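Local coordinates for protein 2,3-dimethylmalate lyase (Aspergillus niger, PDB 3FA4) that belongs to the phosphoenolpyruvate phosphomutase family of TIM-barrel enzymes, binds a magnesium ion and assembles from four copies of the chain, at residues B[18-23]-B[233-238]; B[186-191]-B[211-216]. All coordinates share one frame; numbering follows the deposited sequence.

How the contacts relate
Contacts 1 and 2 are two seams of one parallel barrel, with centres about 10 Å apart. Contact 1 pairs the first strand with the last in the chain. In contact 2, strands 186-189 and 211-213 meet and complete the ring. Strands 235-238 and 211-213 are neighbours and tie the seams together: I235 O lies 2.8 Å from L212 N and I237 O 3.1 Å from M214 N, both probable hydrogen bonds, while I235 CG2 packs on L211 CD1. Neither contact coordinates the magnesium ion, which sits at D86 and D88; the side chain of I237 is about 10 Å from it and that of F188 about 9 Å. Both contacts also reach the second subunit.

Contact 1: residues B[18-23]-B[233-238]; sequences SFIVAP and FRIIIF
The carbonyl oxygen of I20 is gripped twice from 233-238: I236 N donates an almost linear bond to I20 O (2.8 Å), and I235 CA adds a C-H...O contact to I20 O at 3.3 Å. This is the parallel pairing of the first and last strands of the TIM barrel, inclined by 11°. I20 and A22 each donate and accept: I20 N bonds to R234 O, A22 N to I236 O (2.9 Å), and F238 N closes the ladder on A22 O. On one face I20 CD1 lies alongside I235 CG1 at 3.7 Å, and A22 CB rests on I237 CG2; L13 of helix 5-13 touches both I20 and I235. The other face carries V21, P23, I236 and F238. Here helix 225-231 packs on F19 and I236, while P23 packs on M254 and F238 on P263, both of the second subunit. F19 extends its ring across the neighbouring segment because CG stands opposite the backbone N (chi1 -176°). The ring edge at CD1 stands 3.2 Å from F233 O, and CE2 lies 3.6 Å from I236 CG2. Further along, V21 CG1 abuts the F238 ring at its edge, 3.7 Å from CE1.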
ATOM      1  N   SER B  18       4.736 -14.342  35.086  1.00 38.08           N
ATOM      2  CA  SER B  18       4.523 -13.216  34.167  1.00 37.62           C
ATOM      3  C   SER B  18       3.100 -13.127  33.769  1.00 36.74           C
ATOM      4  O   SER B  18       2.543 -14.132  33.344  1.00 38.21           O
ATOM      5  CB  SER B  18       5.292 -13.382  32.861  1.00 36.15           C
ATOM      6  OG  SER B  18       6.675 -13.325  33.103  1.00 38.64           O
ATOM      7  N   PHE B  19       2.538 -11.923  33.836  1.00 35.25           N
ATOM      8  CA  PHE B  19       1.185 -11.683  33.413  1.00 35.22           C
ATOM      9  C   PHE B  19       1.261 -10.519  32.450  1.00 35.39           C
ATOM     10  O   PHE B  19       1.898  -9.520  32.749  1.00 35.61           O
ATOM     11  CB  PHE B  19       0.309 -11.367  34.629  1.00 34.45           C
ATOM     12  CG  PHE B  19      -1.103 -11.197  34.275  1.00 33.17           C
ATOM     13  CD1 PHE B  19      -1.841 -12.297  33.861  1.00 32.55           C
ATOM     14  CD2 PHE B  19      -1.699  -9.936  34.324  1.00 30.94           C
ATOM     15  CE1 PHE B  19      -3.170 -12.131  33.415  1.00 36.52           C
ATOM     16  CE2 PHE B  19      -3.009  -9.755  33.903  1.00 35.57           C
ATOM     17  CZ  PHE B  19      -3.753 -10.854  33.440  1.00 34.08           C
ATOM     18  N   ILE B  20       0.626 -10.657  31.296  1.00 36.51           N
ATOM     19  CA  ILE B  20       0.679  -9.675  30.192  1.00 36.95           C
ATOM     20  C   ILE B  20      -0.607  -8.819  30.121  1.00 37.40           C
ATOM     21  O   ILE B  20      -1.710  -9.356  30.063  1.00 37.36           O
ATOM     22  CB  ILE B  20       0.947 -10.409  28.847  1.00 36.68           C
ATOM     23  CG1 ILE B  20       2.269 -11.175  28.950  1.00 38.98           C
ATOM     24  CG2 ILE B  20       1.011  -9.418  27.644  1.00 35.33           C
ATOM     25  CD1 ILE B  20       2.164 -12.604  28.756  1.00 41.93           C
ATOM     26  N   VAL B  21      -0.438  -7.494  30.162  1.00 36.51           N
ATOM     27  CA  VAL B  21      -1.530  -6.563  30.261  1.00 35.36           C
ATOM     28  C   VAL B  21      -1.362  -5.715  29.044  1.00 35.54           C
ATOM     29  O   VAL B  21      -0.359  -5.037  28.915  1.00 35.74           O
ATOM     30  CB  VAL B  21      -1.507  -5.660  31.565  1.00 35.30           C
ATOM     31  CG1 VAL B  21      -2.677  -4.630  31.497  1.00 35.29           C
ATOM     32  CG2 VAL B  21      -1.603  -6.499  32.816  1.00 32.35           C
ATOM     33  N   ALA B  22      -2.327  -5.765  28.146  1.00 34.58           N
ATOM     34  CA  ALA B  22      -2.115  -5.185  26.890  1.00 34.58           C
ATOM     35  C   ALA B  22      -3.323  -4.361  26.491  1.00 35.40           C
ATOM     36  O   ALA B  22      -4.338  -4.911  26.074  1.00 35.14           O
ATOM     37  CB  ALA B  22      -1.755  -6.249  25.861  1.00 35.23           C
ATOM     38  N   PRO B  23      -3.236  -3.009  26.635  1.00 35.67           N
ATOM     39  CA  PRO B  23      -4.361  -2.224  26.211  1.00 35.96           C
ATOM     40  C   PRO B  23      -4.566  -2.244  24.722  1.00 36.49           C
ATOM     41  O   PRO B  23      -3.591  -2.314  23.923  1.00 36.18           O
ATOM     42  CB  PRO B  23      -4.016  -0.820  26.748  1.00 34.96           C
ATOM     43  CG  PRO B  23      -2.641  -0.800  26.745  1.00 34.56           C
ATOM     44  CD  PRO B  23      -2.217  -2.129  27.237  1.00 36.59           C
ATOM     45  N   PHE B 233      -5.134 -16.562  34.331  1.00 34.63           N
ATOM     46  CA  PHE B 233      -4.910 -16.195  32.889  1.00 32.64           C
ATOM     47  C   PHE B 233      -3.502 -15.714  32.759  1.00 33.41           C
ATOM     48  O   PHE B 233      -2.865 -15.327  33.774  1.00 33.68           O
ATOM     49  CB  PHE B 233      -5.831 -15.069  32.440  1.00 33.02           C
ATOM     50  CG  PHE B 233      -7.240 -15.493  32.242  1.00 31.72           C
ATOM     51  CD1 PHE B 233      -8.172 -15.318  33.255  1.00 30.33           C
ATOM     52  CD2 PHE B 233      -7.630 -16.140  31.055  1.00 29.52           C
ATOM     53  CE1 PHE B 233      -9.496 -15.749  33.075  1.00 34.42           C
ATOM     54  CE2 PHE B 233      -8.946 -16.561  30.855  1.00 31.08           C
ATOM     55  CZ  PHE B 233      -9.886 -16.367  31.854  1.00 31.52           C
ATOM     56  N   ARG B 234      -2.987 -15.744  31.557  1.00 32.76           N
ATOM     57  CA  ARG B 234      -1.660 -15.295  31.260  1.00 33.16           C
ATOM     58  C   ARG B 234      -1.621 -13.995  30.512  1.00 33.85           C
ATOM     59  O   ARG B 234      -0.649 -13.326  30.524  1.00 33.99           O
ATOM     60  CB  ARG B 234      -0.878 -16.361  30.558  1.00 32.01           C
ATOM     61  CG  ARG B 234      -0.835 -17.602  31.323  1.00 35.43           C
ATOM     62  CD  ARG B 234       0.046 -17.512  32.550  1.00 36.69           C
ATOM     63  NE  ARG B 234       1.326 -18.058  32.200  1.00 40.13           N
ATOM     64  CZ  ARG B 234       2.444 -17.380  32.074  1.00 40.02           C
ATOM     65  NH1 ARG B 234       2.516 -16.110  32.343  1.00 38.26           N
ATOM     66  NH2 ARG B 234       3.502 -18.014  31.679  1.00 42.43           N
ATOM     67  N   ILE B 235      -2.720 -13.633  29.887  1.00 34.27           N
ATOM     68  CA  ILE B 235      -2.820 -12.376  29.153  1.00 34.33           C
ATOM     69  C   ILE B 235      -4.211 -11.837  29.353  1.00 34.35           C
ATOM     70  O   ILE B 235      -5.238 -12.595  29.300  1.00 33.62           O
ATOM     71  CB  ILE B 235      -2.518 -12.599  27.638  1.00 34.43           C
ATOM     72  CG1 ILE B 235      -1.190 -13.357  27.464  1.00 34.48           C
ATOM     73  CG2 ILE B 235      -2.777 -11.317  26.762  1.00 32.52           C
ATOM     74  CD1 ILE B 235      -0.967 -13.985  26.072  1.00 37.17           C
ATOM     75  N   ILE B 236      -4.247 -10.526  29.590  1.00 34.03           N
ATOM     76  CA  ILE B 236      -5.491  -9.754  29.465  1.00 35.00           C
ATOM     77  C   ILE B 236      -5.302  -8.615  28.447  1.00 34.90           C
ATOM     78  O   ILE B 236      -4.254  -7.941  28.418  1.00 35.27           O
ATOM     79  CB  ILE B 236      -5.972  -9.236  30.889  1.00 35.12           C
ATOM     80  CG1 ILE B 236      -7.444  -8.760  30.860  1.00 35.02           C
ATOM     81  CG2 ILE B 236      -5.000  -8.156  31.414  1.00 34.31           C
ATOM     82  CD1 ILE B 236      -8.012  -8.454  32.271  1.00 33.15           C
ATOM     83  N   ILE B 237      -6.333  -8.410  27.631  1.00 35.51           N
ATOM     84  CA  ILE B 237      -6.374  -7.411  26.557  1.00 33.69           C
ATOM     85  C   ILE B 237      -7.589  -6.599  26.781  1.00 33.83           C
ATOM     86  O   ILE B 237      -8.490  -7.068  27.399  1.00 34.90           O
ATOM     87  CB  ILE B 237      -6.277  -8.017  25.082  1.00 33.90           C
ATOM     88  CG1 ILE B 237      -7.513  -8.872  24.720  1.00 31.86           C
ATOM     89  CG2 ILE B 237      -4.904  -8.731  24.887  1.00 30.44           C
ATOM     90  CD1 ILE B 237      -7.518  -9.351  23.323  1.00 32.06           C
ATOM     91  N   PHE B 238      -7.579  -5.335  26.381  1.00 34.73           N
ATOM     92  CA  PHE B 238      -8.708  -4.483  26.557  1.00 34.61           C
ATOM     93  C   PHE B 238      -8.869  -3.730  25.288  1.00 35.04           C
ATOM     94  O   PHE B 238      -8.463  -2.588  25.258  1.00 37.35           O
ATOM     95  CB  PHE B 238      -8.513  -3.420  27.677  1.00 34.87           C
ATOM     96  CG  PHE B 238      -8.021  -3.955  28.994  1.00 34.56           C
ATOM     97  CD1 PHE B 238      -6.651  -4.043  29.263  1.00 35.15           C
ATOM     98  CD2 PHE B 238      -8.919  -4.286  30.009  1.00 34.65           C
ATOM     99  CE1 PHE B 238      -6.207  -4.514  30.473  1.00 29.73           C
ATOM    100  CE2 PHE B 238      -8.459  -4.755  31.225  1.00 33.69           C
ATOM    101  CZ  PHE B 238      -7.113  -4.855  31.442  1.00 33.21           C
TER

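Contact 2: residues B[186-191]-B[211-216]; sequences VGFLEG and LLNMVE
Strands 186-189 and 211-213 run in the same direction at 26°, their axes 6.1 Å apart at closest, with one direct backbone hydrogen bond between them, from L211 N to G187 O (3.1 Å). Further along they diverge, and a water fills the next rung: it donates to L189 O at 2.7 Å and accepts from N213 N at 2.8 Å. These are the sixth and seventh strands of the TIM barrel, and the seam closes its cylinder. The side chain of L211 reaches across to F188, setting CD2 almost squarely above the ring centre, 3.8 Å from the centroid, as a CH-pi contact. The same ring meets H113 edge-to-face, while its CE2 comes within 3.6 Å of N213 CB. Beside the backbone bond, V186 CG1 crosses toward L211 CB.

Past the strand end of 186-189, E190 folds at chi2 and brings its carboxylate to N213, whose CG is anti to the backbone N (chi1 -173°). N213 ND2 donates to the syn lone pair of E190 OE1 at 2.8 Å, with the carboxylate and amide planes only 15° apart. OD1 of N213 packs against I237 CG1 of the neighbouring strand 235-238. A straight, nearly coplanar bond to a carboxylate should hold the N213 amide in this rotation, with its NH2 turned to E190 and OD1 on the side of I237.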
ATOM      1  N   VAL B 186      -1.293 -20.240  22.815  1.00 33.28           N
ATOM      2  CA  VAL B 186      -2.205 -19.617  23.768  1.00 33.73           C
ATOM      3  C   VAL B 186      -3.609 -19.918  23.299  1.00 34.48           C
ATOM      4  O   VAL B 186      -3.878 -19.965  22.040  1.00 34.65           O
ATOM      5  CB  VAL B 186      -2.002 -18.068  23.794  1.00 32.91           C
ATOM      6  CG1 VAL B 186      -2.925 -17.395  24.769  1.00 32.13           C
ATOM      7  CG2 VAL B 186      -0.525 -17.735  24.088  1.00 35.09           C
ATOM      8  N   GLY B 187      -4.510 -20.125  24.263  1.00 35.02           N
ATOM      9  CA  GLY B 187      -5.952 -20.195  23.944  1.00 33.46           C
ATOM     10  C   GLY B 187      -6.803 -18.998  24.297  1.00 33.94           C
ATOM     11  O   GLY B 187      -6.626 -18.388  25.328  1.00 32.63           O
ATOM     12  N   PHE B 188      -7.832 -18.729  23.493  1.00 33.71           N
ATOM     13  CA  PHE B 188      -8.603 -17.465  23.577  1.00 33.76           C
ATOM     14  C   PHE B 188     -10.081 -17.871  23.360  1.00 34.30           C
ATOM     15  O   PHE B 188     -10.501 -18.083  22.213  1.00 33.45           O
ATOM     16  CB  PHE B 188      -8.046 -16.547  22.432  1.00 34.36           C
ATOM     17  CG  PHE B 188      -8.781 -15.177  22.226  1.00 33.84           C
ATOM     18  CD1 PHE B 188      -8.199 -14.192  21.445  1.00 32.35           C
ATOM     19  CD2 PHE B 188      -9.958 -14.871  22.840  1.00 31.58           C
ATOM     20  CE1 PHE B 188      -8.788 -12.972  21.270  1.00 33.60           C
ATOM     21  CE2 PHE B 188     -10.538 -13.686  22.633  1.00 33.98           C
ATOM     22  CZ  PHE B 188      -9.954 -12.731  21.825  1.00 34.90           C
ATOM     23  N   LEU B 189     -10.831 -18.051  24.457  1.00 35.22           N
ATOM     24  CA  LEU B 189     -12.276 -18.294  24.448  1.00 35.67           C
ATOM     25  C   LEU B 189     -13.029 -16.960  24.496  1.00 36.59           C
ATOM     26  O   LEU B 189     -13.115 -16.276  25.539  1.00 36.88           O
ATOM     27  CB  LEU B 189     -12.691 -19.147  25.648  1.00 36.83           C
ATOM     28  CG  LEU B 189     -13.820 -20.199  25.576  1.00 35.69           C
ATOM     29  CD1 LEU B 189     -14.478 -20.329  26.959  1.00 34.08           C
ATOM     30  CD2 LEU B 189     -14.864 -19.938  24.532  1.00 33.42           C
ATOM     31  N   GLU B 190     -13.538 -16.586  23.342  1.00 36.51           N
ATOM     32  CA  GLU B 190     -14.194 -15.316  23.152  1.00 35.95           C
ATOM     33  C   GLU B 190     -15.523 -15.315  23.849  1.00 34.84           C
ATOM     34  O   GLU B 190     -16.337 -16.248  23.720  1.00 34.75           O
ATOM     35  CB  GLU B 190     -14.333 -14.994  21.650  1.00 35.62           C
ATOM     36  CG  GLU B 190     -15.240 -13.720  21.308  1.00 37.14           C
ATOM     37  CD  GLU B 190     -14.637 -12.359  21.777  1.00 36.34           C
ATOM     38  OE1 GLU B 190     -13.693 -12.332  22.606  1.00 39.22           O
ATOM     39  OE2 GLU B 190     -15.131 -11.304  21.355  1.00 35.35           O
ATOM     40  N   GLY B 191     -15.732 -14.267  24.610  1.00 33.94           N
ATOM     41  CA  GLY B 191     -17.018 -14.048  25.261  1.00 33.66           C
ATOM     42  C   GLY B 191     -17.396 -14.946  26.412  1.00 33.40           C
ATOM     43  O   GLY B 191     -18.563 -15.310  26.556  1.00 31.86           O
ATOM     44  N   LEU B 211      -5.882 -16.313  27.436  1.00 34.96           N
ATOM     45  CA  LEU B 211      -5.990 -14.902  27.235  1.00 35.38           C
ATOM     46  C   LEU B 211      -7.422 -14.551  27.514  1.00 36.23           C
ATOM     47  O   LEU B 211      -8.298 -15.128  26.948  1.00 36.05           O
ATOM     48  CB  LEU B 211      -5.668 -14.539  25.789  1.00 34.35           C
ATOM     49  CG  LEU B 211      -5.771 -13.107  25.274  1.00 33.85           C
ATOM     50  CD1 LEU B 211      -4.822 -12.907  24.193  1.00 32.69           C
ATOM     51  CD2 LEU B 211      -7.111 -12.708  24.839  1.00 29.67           C
ATOM     52  N   LEU B 212      -7.647 -13.607  28.400  1.00 35.24           N
ATOM     53  CA  LEU B 212      -8.953 -13.042  28.583  1.00 34.71           C
ATOM     54  C   LEU B 212      -9.222 -11.808  27.755  1.00 35.79           C
ATOM     55  O   LEU B 212      -8.520 -10.855  27.828  1.00 37.32           O
ATOM     56  CB  LEU B 212      -9.238 -12.783  30.050  1.00 35.23           C
ATOM     57  CG  LEU B 212     -10.501 -12.052  30.476  1.00 33.88           C
ATOM     58  CD1 LEU B 212     -11.693 -12.832  30.229  1.00 32.26           C
ATOM     59  CD2 LEU B 212     -10.405 -11.661  31.879  1.00 30.21           C
ATOM     60  N   ASN B 213     -10.274 -11.842  26.981  1.00 35.42           N
ATOM     61  CA  ASN B 213     -10.731 -10.646  26.299  1.00 36.69           C
ATOM     62  C   ASN B 213     -11.737  -9.738  27.073  1.00 37.62           C
ATOM     63  O   ASN B 213     -12.970 -10.009  27.194  1.00 38.26           O
ATOM     64  CB  ASN B 213     -11.279 -10.982  24.927  1.00 35.89           C
ATOM     65  CG  ASN B 213     -11.606  -9.733  24.121  1.00 37.72           C
ATOM     66  OD1 ASN B 213     -10.989  -8.637  24.275  1.00 34.99           O
ATOM     67  ND2 ASN B 213     -12.598  -9.884  23.245  1.00 39.33           N
ATOM     68  N   MET B 214     -11.208  -8.627  27.577  1.00 37.05           N
ATOM     69  CA  MET B 214     -11.980  -7.792  28.464  1.00 35.55           C
ATOM     70  C   MET B 214     -12.505  -6.543  27.762  1.00 33.98           C
ATOM     71  O   MET B 214     -11.972  -5.445  27.869  1.00 33.59           O
ATOM     72  CB  MET B 214     -11.157  -7.419  29.718  1.00 36.28           C
ATOM     73  CG  MET B 214     -11.998  -6.824  30.861  1.00 34.97           C
ATOM     74  SD  MET B 214     -13.167  -8.019  31.465  1.00 36.98           S
ATOM     75  CE  MET B 214     -14.628  -7.605  30.521  1.00 32.64           C
ATOM     76  N   VAL B 215     -13.557  -6.742  27.012  1.00 35.31           N
ATOM     77  CA  VAL B 215     -14.340  -5.643  26.518  1.00 35.99           C
ATOM     78  C   VAL B 215     -15.484  -5.470  27.525  1.00 36.39           C
ATOM     79  O   VAL B 215     -16.314  -6.369  27.682  1.00 36.71           O
ATOM     80  CB  VAL B 215     -14.864  -5.912  25.140  1.00 36.38           C
ATOM     81  CG1 VAL B 215     -15.512  -4.608  24.639  1.00 38.04           C
ATOM     82  CG2 VAL B 215     -13.755  -6.271  24.277  1.00 34.73           C
ATOM     83  N   GLU B 216     -15.480  -4.361  28.275  1.00 37.15           N
ATOM     84  CA  GLU B 216     -16.519  -4.175  29.267  1.00 38.20           C
ATOM     85  C   GLU B 216     -17.860  -4.022  28.603  1.00 39.26           C
ATOM     86  O   GLU B 216     -17.956  -3.723  27.376  1.00 40.76           O
ATOM     87  CB  GLU B 216     -16.237  -3.015  30.170  1.00 38.23           C
ATOM     88  CG  GLU B 216     -14.971  -3.152  30.996  1.00 36.91           C
ATOM     89  CD  GLU B 216     -14.506  -1.759  31.421  1.00 38.76           C
ATOM     90  OE1 GLU B 216     -14.460  -0.887  30.517  1.00 35.72           O
ATOM     91  OE2 GLU B 216     -14.275  -1.533  32.646  1.00 34.34           O
TER
HETATM   92  O   HOH W   1     -11.692 -14.238  26.469  1.00 24.76           O